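Local structure of CobC (Shigella flexneri 2a, 6NRU) at residues 4-17 against 176-188. The protein removes the phosphate from adenosylcobalamin 5'-phosphate and from alpha-ribazole 5'-phosphate, very likely through a phosphohistidine intermediate, in assembling the nucleotide loop of vitamin B12. Sequence-based numbering, arbitrary orientation.
Sequences MRLWLIRHGETQAN and VDQGCWSAIDINQ. With SO4 (sulfate ion), chain N.
In the central sheet of this histidine phosphatase, strand 5-10 pairs antiparallel with strand 181-187 and then runs into the R10-H11-G12 motif, the signature of histidine phosphatases, at the sulfate-occupied pocket. Paired backbone bonds join M4 to I186, L6 to I184 and L8 to S182. On the sheet face that carries R5, W7, A183 and D185, R5 grips D185 side-on: NE and NH1 (3.0 Å) both reach OD2, which lies in the guanidinium plane, while A183 CB sits over one guanidinium face. A bend at chi3 (-80°) turns the R5 guanidinium toward the carboxylate. The W7 and W181 side chains run side by side, their rings meeting obliquely with planes 38° apart, CZ3 to CZ3 at 3.5 Å. On the other face, L6 CD1 meets I186 CD1 and L8 CD1 meets I184 CG2. Beyond the paired strands, a water takes the N-H of R10 and donates to D177 O and C180 O. The R10 side chain, extended from CG to NE, gives NH1 to V176 O at 2.7 Å and points NH2 at sulfate O3, in a contact too short to be taken literally, with Q178 CG over one guanidinium face. Q178 NE2 donates to N17 OD1 at 3.0 Å and weakly to H11 O, leaving N17 ND2 to face the sulfate. H11, probably the residue phosphorylated in catalysis, directs NE2 weakly at sulfate O4 in its ring plane; its ND1 donates to G12 O (2.8 Å), which fixes the ring's rotation. The sulfate, also held by R60, is consistent with a substrate phosphate site; the side chain of E84, the likely proton donor/acceptor, is about 5 Å from that of H11. Strand 5-10 lies between strands 146-151 and 181-187, with edge strand 190-198 next; helix 153-163 packs on L6, L8 and I186, and helix 59-69 on I9 and H11.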
HETATM    1  N   MSE A   4      17.951   4.187  -7.360  1.00 57.51           N
HETATM    2  CA  MSE A   4      16.882   4.885  -6.660  1.00 56.06           C
HETATM    3  C   MSE A   4      16.462   4.134  -5.403  1.00 51.66           C
HETATM    4  O   MSE A   4      16.744   2.946  -5.255  1.00 51.87           O
HETATM    5  CB  MSE A   4      15.673   5.069  -7.575  1.00 58.76           C
HETATM    6  CG  MSE A   4      15.058   3.765  -8.050  1.00 60.76           C
HETATM    7 SE   MSE A   4      13.386   4.016  -9.024  0.83 61.38          SE
HETATM    8  CE  MSE A   4      14.022   5.225 -10.408  1.00 63.41           C
ATOM      9  N   ARG A   5      15.785   4.836  -4.496  1.00 48.42           N
ATOM     10  CA  ARG A   5      15.235   4.226  -3.294  1.00 46.29           C
ATOM     11  C   ARG A   5      13.758   4.565  -3.178  1.00 44.01           C
ATOM     12  O   ARG A   5      13.374   5.736  -3.269  1.00 43.14           O
ATOM     13  CB  ARG A   5      15.963   4.693  -2.035  1.00 45.81           C
ATOM     14  CG  ARG A   5      15.239   4.293  -0.762  1.00 43.23           C
ATOM     15  CD  ARG A   5      16.039   4.641   0.464  1.00 44.91           C
ATOM     16  NE  ARG A   5      17.085   3.663   0.734  1.00 48.86           N
ATOM     17  CZ  ARG A   5      17.540   3.385   1.949  1.00 52.37           C
ATOM     18  NH1 ARG A   5      18.497   2.482   2.112  1.00 54.00           N
ATOM     19  NH2 ARG A   5      17.034   4.014   3.003  1.00 53.22           N
ATOM     20  N   LEU A   6      12.936   3.542  -2.969  1.00 42.53           N
ATOM     21  CA  LEU A   6      11.510   3.712  -2.729  1.00 39.59           C
ATOM     22  C   LEU A   6      11.261   3.666  -1.229  1.00 40.00           C
ATOM     23  O   LEU A   6      11.557   2.659  -0.578  1.00 41.35           O
ATOM     24  CB  LEU A   6      10.703   2.628  -3.441  1.00 37.79           C
ATOM     25  CG  LEU A   6      11.142   2.322  -4.875  1.00 35.90           C
ATOM     26  CD1 LEU A   6      10.326   1.182  -5.452  1.00 35.41           C
ATOM     27  CD2 LEU A   6      11.025   3.565  -5.746  1.00 37.72           C
ATOM     28  N   TRP A   7      10.741   4.758  -0.681  1.00 40.11           N
ATOM     29  CA  TRP A   7      10.327   4.797   0.713  1.00 41.40           C
ATOM     30  C   TRP A   7       8.851   4.427   0.774  1.00 42.31           C
ATOM     31  O   TRP A   7       8.007   5.141   0.222  1.00 43.96           O
ATOM     32  CB  TRP A   7      10.577   6.176   1.320  1.00 42.00           C
ATOM     33  CG  TRP A   7      12.004   6.636   1.199  1.00 44.38           C
ATOM     34  CD1 TRP A   7      12.623   7.109   0.077  1.00 45.12           C
ATOM     35  CD2 TRP A   7      12.990   6.662   2.240  1.00 47.45           C
ATOM     36  NE1 TRP A   7      13.929   7.428   0.355  1.00 47.80           N
ATOM     37  CE2 TRP A   7      14.179   7.164   1.677  1.00 49.05           C
ATOM     38  CE3 TRP A   7      12.981   6.309   3.594  1.00 47.83           C
ATOM     39  CZ2 TRP A   7      15.351   7.321   2.421  1.00 50.56           C
ATOM     40  CZ3 TRP A   7      14.144   6.467   4.329  1.00 48.80           C
ATOM     41  CH2 TRP A   7      15.311   6.968   3.741  1.00 50.14           C
ATOM     42  N   LEU A   8       8.545   3.308   1.420  1.00 41.97           N
ATOM     43  CA  LEU A   8       7.198   2.754   1.427  1.00 40.16           C
ATOM     44  C   LEU A   8       6.500   3.104   2.733  1.00 40.84           C
ATOM     45  O   LEU A   8       7.043   2.870   3.818  1.00 42.40           O
ATOM     46  CB  LEU A   8       7.240   1.236   1.240  1.00 38.68           C
ATOM     47  CG  LEU A   8       8.164   0.745   0.122  1.00 37.49           C
ATOM     48  CD1 LEU A   8       8.158  -0.772   0.026  1.00 36.40           C
ATOM     49  CD2 LEU A   8       7.770   1.369  -1.211  1.00 36.43           C
ATOM     50  N   ILE A   9       5.296   3.662   2.625  1.00 41.47           N
ATOM     51  CA  ILE A   9       4.462   3.978   3.779  1.00 42.05           C
ATOM     52  C   ILE A   9       3.053   3.479   3.495  1.00 41.66           C
ATOM     53  O   ILE A   9       2.441   3.873   2.496  1.00 41.07           O
ATOM     54  CB  ILE A   9       4.441   5.484   4.090  1.00 42.84           C
ATOM     55  CG1 ILE A   9       5.773   5.930   4.689  1.00 45.29           C
ATOM     56  CG2 ILE A   9       3.290   5.817   5.033  1.00 42.36           C
ATOM     57  CD1 ILE A   9       5.759   7.360   5.192  1.00 48.50           C
ATOM     58  N   ARG A  10       2.545   2.613   4.364  1.00 42.96           N
ATOM     59  CA  ARG A  10       1.148   2.215   4.336  1.00 44.29           C
ATOM     60  C   ARG A  10       0.338   3.207   5.158  1.00 48.99           C
ATOM     61  O   ARG A  10       0.804   3.699   6.189  1.00 50.12           O
ATOM     62  CB  ARG A  10       0.985   0.796   4.885  1.00 41.94           C
ATOM     63  CG  ARG A  10      -0.449   0.341   5.107  1.00 40.86           C
ATOM     64  CD  ARG A  10      -0.465  -0.929   5.943  1.00 40.53           C
ATOM     65  NE  ARG A  10      -1.810  -1.395   6.269  1.00 39.92           N
ATOM     66  CZ  ARG A  10      -2.058  -2.408   7.093  1.00 40.20           C
ATOM     67  NH1 ARG A  10      -1.054  -3.054   7.669  1.00 39.51           N
ATOM     68  NH2 ARG A  10      -3.306  -2.777   7.341  1.00 41.85           N
ATOM     69  N   HIS A  11      -0.869   3.514   4.684  1.00 52.48           N
ATOM     70  CA  HIS A  11      -1.729   4.472   5.364  1.00 57.29           C
ATOM     71  C   HIS A  11      -2.030   4.018   6.793  1.00 64.97           C
ATOM     72  O   HIS A  11      -1.986   2.830   7.123  1.00 62.77           O
ATOM     73  CB  HIS A  11      -3.034   4.656   4.593  1.00 55.50           C
ATOM     74  CG  HIS A  11      -3.871   3.418   4.524  1.00 53.87           C
ATOM     75  ND1 HIS A  11      -4.682   3.007   5.561  1.00 54.55           N
ATOM     76  CD2 HIS A  11      -4.021   2.498   3.543  1.00 52.90           C
ATOM     77  CE1 HIS A  11      -5.295   1.888   5.221  1.00 54.29           C
ATOM     78  NE2 HIS A  11      -4.911   1.558   4.002  1.00 53.46           N
ATOM     79  N   GLY A  12      -2.349   4.990   7.642  1.00 75.38           N
ATOM     80  CA  GLY A  12      -2.595   4.725   9.042  1.00 78.03           C
ATOM     81  C   GLY A  12      -3.874   3.939   9.275  1.00 78.99           C
ATOM     82  O   GLY A  12      -4.602   3.562   8.354  1.00 79.85           O
ATOM     83  N   GLU A  13      -4.146   3.691  10.556  1.00 70.86           N
ATOM     84  CA  GLU A  13      -5.327   2.933  10.948  1.00 64.00           C
ATOM     85  C   GLU A  13      -6.597   3.631  10.477  1.00 59.00           C
ATOM     86  O   GLU A  13      -6.679   4.862  10.450  1.00 59.18           O
ATOM     87  CB  GLU A  13      -5.359   2.754  12.467  1.00 64.34           C
ATOM     88  CG  GLU A  13      -6.497   1.879  12.971  1.00 64.59           C
ATOM     89  CD  GLU A  13      -6.731   2.019  14.466  1.00 66.71           C
ATOM     90  OE1 GLU A  13      -7.088   3.127  14.919  1.00 67.94           O
ATOM     91  OE2 GLU A  13      -6.557   1.015  15.187  1.00 67.35           O
ATOM     92  N   THR A  14      -7.590   2.833  10.091  1.00 53.77           N
ATOM     93  CA  THR A  14      -8.874   3.337   9.633  1.00 48.87           C
ATOM     94  C   THR A  14      -9.992   2.665  10.422  1.00 46.57           C
ATOM     95  O   THR A  14      -9.778   1.681  11.137  1.00 46.84           O
ATOM     96  CB  THR A  14      -9.067   3.105   8.128  1.00 47.85           C
ATOM     97  OG1 THR A  14      -9.050   1.700   7.852  1.00 48.30           O
ATOM     98  CG2 THR A  14      -7.958   3.776   7.335  1.00 47.14           C
ATOM     99  N   GLN A  15     -11.196   3.225  10.300  1.00 44.88           N
ATOM    100  CA  GLN A  15     -12.332   2.689  11.041  1.00 45.42           C
ATOM    101  C   GLN A  15     -12.679   1.279  10.591  1.00 42.02           C
ATOM    102  O   GLN A  15     -13.100   0.453  11.409  1.00 43.00           O
ATOM    103  CB  GLN A  15     -13.546   3.608  10.886  1.00 48.18           C
ATOM    104  CG  GLN A  15     -14.719   3.235  11.776  1.00 52.85           C
ATOM    105  CD  GLN A  15     -14.368   3.295  13.250  1.00 57.81           C
ATOM    106  OE1 GLN A  15     -13.794   4.275  13.722  1.00 58.74           O
ATOM    107  NE2 GLN A  15     -14.709   2.240  13.985  1.00 60.13           N
ATOM    108  N   ALA A  16     -12.512   0.984   9.301  1.00 38.58           N
ATOM    109  CA  ALA A  16     -12.753  -0.371   8.819  1.00 37.48           C
ATOM    110  C   ALA A  16     -11.808  -1.364   9.484  1.00 37.94           C
ATOM    111  O   ALA A  16     -12.204  -2.492   9.801  1.00 39.50           O
ATOM    112  CB  ALA A  16     -12.610  -0.423   7.297  1.00 36.05           C
ATOM    113  N   ASN A  17     -10.553  -0.961   9.697  1.00 37.01           N
ATOM    114  CA  ASN A  17      -9.614  -1.807  10.427  1.00 38.24           C
ATOM    115  C   ASN A  17     -10.106  -2.055  11.846  1.00 39.32           C
ATOM    116  O   ASN A  17     -10.097  -3.192  12.332  1.00 39.02           O
ATOM    117  CB  ASN A  17      -8.226  -1.163  10.447  1.00 39.34           C
ATOM    118  CG  ASN A  17      -7.629  -1.020   9.064  1.00 41.60           C
ATOM    119  OD1 ASN A  17      -6.800  -0.142   8.821  1.00 43.36           O
ATOM    120  ND2 ASN A  17      -8.053  -1.882   8.146  1.00 41.97           N
ATOM    121  N   VAL A 176       3.289  -5.328   5.731  1.00 48.21           N
ATOM    122  CA  VAL A 176       3.634  -3.915   5.859  1.00 43.94           C
ATOM    123  C   VAL A 176       2.722  -3.293   6.908  1.00 41.35           C
ATOM    124  O   VAL A 176       1.493  -3.319   6.769  1.00 40.92           O
ATOM    125  CB  VAL A 176       3.519  -3.184   4.514  1.00 42.37           C
ATOM    126  CG1 VAL A 176       3.774  -1.699   4.696  1.00 42.25           C
ATOM    127  CG2 VAL A 176       4.497  -3.777   3.509  1.00 41.04           C
ATOM    128  N   ASP A 177       3.324  -2.721   7.947  1.00 39.58           N
ATOM    129  CA  ASP A 177       2.621  -2.283   9.143  1.00 37.98           C
ATOM    130  C   ASP A 177       2.253  -0.805   9.083  1.00 34.55           C
ATOM    131  O   ASP A 177       2.864  -0.010   8.365  1.00 33.21           O
ATOM    132  CB  ASP A 177       3.471  -2.543  10.386  1.00 40.00           C
ATOM    133  CG  ASP A 177       3.591  -4.009  10.704  1.00 42.22           C
ATOM    134  OD1 ASP A 177       3.115  -4.834   9.897  1.00 42.28           O
ATOM    135  OD2 ASP A 177       4.157  -4.337  11.765  1.00 45.41           O
ATOM    136  N   GLN A 178       1.241  -0.448   9.870  1.00 33.67           N
ATOM    137  CA  GLN A 178       0.800   0.931   9.995  1.00 33.43           C
ATOM    138  C   GLN A 178       1.622   1.649  11.058  1.00 34.01           C
ATOM    139  O   GLN A 178       2.034   1.058  12.058  1.00 35.50           O
ATOM    140  CB  GLN A 178      -0.689   0.991  10.339  1.00 34.26           C
ATOM    141  CG  GLN A 178      -1.588   0.495   9.210  1.00 34.38           C
ATOM    142  CD  GLN A 178      -3.046   0.402   9.612  1.00 35.62           C
ATOM    143  OE1 GLN A 178      -3.370  -0.011  10.727  1.00 37.32           O
ATOM    144  NE2 GLN A 178      -3.938   0.773   8.699  1.00 33.03           N
ATOM    145  N   GLY A 179       1.864   2.935  10.826  1.00 33.70           N
ATOM    146  CA  GLY A 179       2.744   3.697  11.685  1.00 34.20           C
ATOM    147  C   GLY A 179       4.215   3.432  11.468  1.00 35.39           C
ATOM    148  O   GLY A 179       5.038   3.913  12.257  1.00 36.76           O
ATOM    149  N   CYS A 180       4.569   2.679  10.431  1.00 34.50           N
ATOM    150  CA  CYS A 180       5.942   2.325  10.114  1.00 33.63           C
ATOM    151  C   CYS A 180       6.279   2.777   8.701  1.00 32.72           C
ATOM    152  O   CYS A 180       5.412   3.195   7.931  1.00 32.51           O
ATOM    153  CB  CYS A 180       6.167   0.812  10.235  1.00 35.20           C
ATOM    154  SG  CYS A 180       5.753   0.086  11.834  1.00 38.76           S
ATOM    155  N   TRP A 181       7.561   2.675   8.363  1.00 33.19           N
ATOM    156  CA  TRP A 181       8.034   2.980   7.022  1.00 32.47           C
ATOM    157  C   TRP A 181       9.061   1.937   6.605  1.00 31.74           C
ATOM    158  O   TRP A 181       9.772   1.371   7.442  1.00 30.57           O
ATOM    159  CB  TRP A 181       8.636   4.390   6.943  1.00 33.78           C
ATOM    160  CG  TRP A 181       9.817   4.584   7.843  1.00 35.76           C
ATOM    161  CD1 TRP A 181       9.799   5.010   9.141  1.00 35.63           C
ATOM    162  CD2 TRP A 181      11.194   4.355   7.515  1.00 35.69           C
ATOM    163  NE1 TRP A 181      11.079   5.060   9.639  1.00 35.35           N
ATOM    164  CE2 TRP A 181      11.954   4.665   8.662  1.00 35.26           C
ATOM    165  CE3 TRP A 181      11.858   3.922   6.362  1.00 34.30           C
ATOM    166  CZ2 TRP A 181      13.342   4.552   8.689  1.00 35.57           C
ATOM    167  CZ3 TRP A 181      13.237   3.813   6.392  1.00 34.59           C
ATOM    168  CH2 TRP A 181      13.964   4.126   7.549  1.00 34.95           C
ATOM    169  N   SER A 182       9.121   1.681   5.300  1.00 29.93           N
ATOM    170  CA  SER A 182      10.058   0.733   4.718  1.00 30.77           C
ATOM    171  C   SER A 182      10.782   1.390   3.552  1.00 35.90           C
ATOM    172  O   SER A 182      10.346   2.416   3.022  1.00 39.37           O
ATOM    173  CB  SER A 182       9.346  -0.537   4.242  1.00 27.35           C
ATOM    174  OG  SER A 182       8.492  -1.042   5.250  1.00 26.16           O
ATOM    175  N   ALA A 183      11.897   0.785   3.146  1.00 35.63           N
ATOM    176  CA  ALA A 183      12.666   1.304   2.026  1.00 29.33           C
ATOM    177  C   ALA A 183      13.298   0.152   1.258  1.00 37.08           C
ATOM    178  O   ALA A 183      13.801  -0.802   1.857  1.00 28.99           O
ATOM    179  CB  ALA A 183      13.745   2.288   2.493  1.00 30.96           C
ATOM    180  N   ILE A 184      13.239   0.253  -0.062  1.00 37.37           N
ATOM    181  CA  ILE A 184      13.823  -0.705  -0.967  1.00 36.84           C
ATOM    182  C   ILE A 184      14.663  -0.001  -2.031  1.00 37.84           C
ATOM    183  O   ILE A 184      14.197   0.927  -2.647  1.00 37.56           O
ATOM    184  CB  ILE A 184      12.748  -1.583  -1.611  1.00 35.66           C
ATOM    185  CG1 ILE A 184      13.319  -2.327  -2.802  1.00 37.57           C
ATOM    186  CG2 ILE A 184      11.533  -0.763  -1.990  1.00 32.55           C
ATOM    187  CD1 ILE A 184      12.926  -3.767  -2.830  1.00 36.81           C
ATOM    188  N   ASP A 185      15.889  -0.469  -2.257  1.00 39.43           N
ATOM    189  CA  ASP A 185      16.784   0.135  -3.234  1.00 43.44           C
ATOM    190  C   ASP A 185      16.764  -0.662  -4.531  1.00 43.99           C
ATOM    191  O   ASP A 185      16.745  -1.895  -4.512  1.00 44.95           O
ATOM    192  CB  ASP A 185      18.215   0.201  -2.695  1.00 46.36           C
ATOM    193  CG  ASP A 185      18.497   1.486  -1.945  1.00 48.69           C
ATOM    194  OD1 ASP A 185      18.452   2.567  -2.572  1.00 50.19           O
ATOM    195  OD2 ASP A 185      18.765   1.416  -0.726  1.00 49.09           O
ATOM    196  N   ILE A 186      16.769   0.047  -5.657  1.00 43.01           N
ATOM    197  CA  ILE A 186      16.806  -0.574  -6.975  1.00 42.08           C
ATOM    198  C   ILE A 186      17.946   0.041  -7.769  1.00 44.96           C
ATOM    199  O   ILE A 186      18.038   1.267  -7.884  1.00 48.23           O
ATOM    200  CB  ILE A 186      15.480  -0.405  -7.737  1.00 40.90           C
ATOM    201  CG1 ILE A 186      14.292  -0.726  -6.835  1.00 38.46           C
ATOM    202  CG2 ILE A 186      15.465  -1.297  -8.960  1.00 42.16           C
ATOM    203  CD1 ILE A 186      12.959  -0.415  -7.473  1.00 37.76           C
ATOM    204  N   ASN A 187      18.809  -0.809  -8.318  1.00 43.60           N
ATOM    205  CA  ASN A 187      19.896  -0.364  -9.180  1.00 45.24           C
ATOM    206  C   ASN A 187      20.053  -1.385 -10.292  1.00 46.17           C
ATOM    207  O   ASN A 187      20.293  -2.565 -10.021  1.00 44.15           O
ATOM    208  CB  ASN A 187      21.199  -0.202  -8.395  1.00 47.67           C
ATOM    209  CG  ASN A 187      21.065   0.776  -7.246  1.00 49.03           C
ATOM    210  OD1 ASN A 187      21.084   0.387  -6.081  1.00 48.84           O
ATOM    211  ND2 ASN A 187      20.929   2.055  -7.569  1.00 50.77           N
ATOM    212  N   GLN A 188      19.907  -0.928 -11.537  1.00 51.12           N
ATOM    213  CA  GLN A 188      19.886  -1.809 -12.705  1.00 54.86           C
ATOM    214  C   GLN A 188      18.826  -2.891 -12.534  1.00 55.32           C
ATOM    215  O   GLN A 188      19.034  -4.061 -12.862  1.00 53.99           O
ATOM    216  CB  GLN A 188      21.265  -2.417 -12.974  1.00 56.64           C
ATOM    217  CG  GLN A 188      22.312  -1.394 -13.375  1.00 59.45           C
ATOM    218  CD  GLN A 188      22.753  -0.536 -12.206  1.00 59.41           C
ATOM    219  OE1 GLN A 188      23.390  -1.023 -11.272  1.00 58.63           O
ATOM    220  NE2 GLN A 188      22.397   0.742 -12.240  1.00 60.01           N
TER
HETATM  221  S   SO4 N 302      -6.252  -2.538   5.000  1.00116.97           S
HETATM  222  O1  SO4 N 302      -6.304  -3.487   3.893  1.00116.75           O
HETATM  223  O2  SO4 N 302      -7.322  -2.837   5.947  1.00116.81           O
HETATM  224  O3  SO4 N 302      -4.962  -2.644   5.674  1.00117.00           O
HETATM  225  O4  SO4 N 302      -6.417  -1.179   4.491  1.00117.17           O
HETATM  226  O   HOH W   1      20.254   3.809  -5.804  1.00 27.07           O
HETATM  227  O   HOH W   2       4.027   1.393   6.462  1.00 21.96           O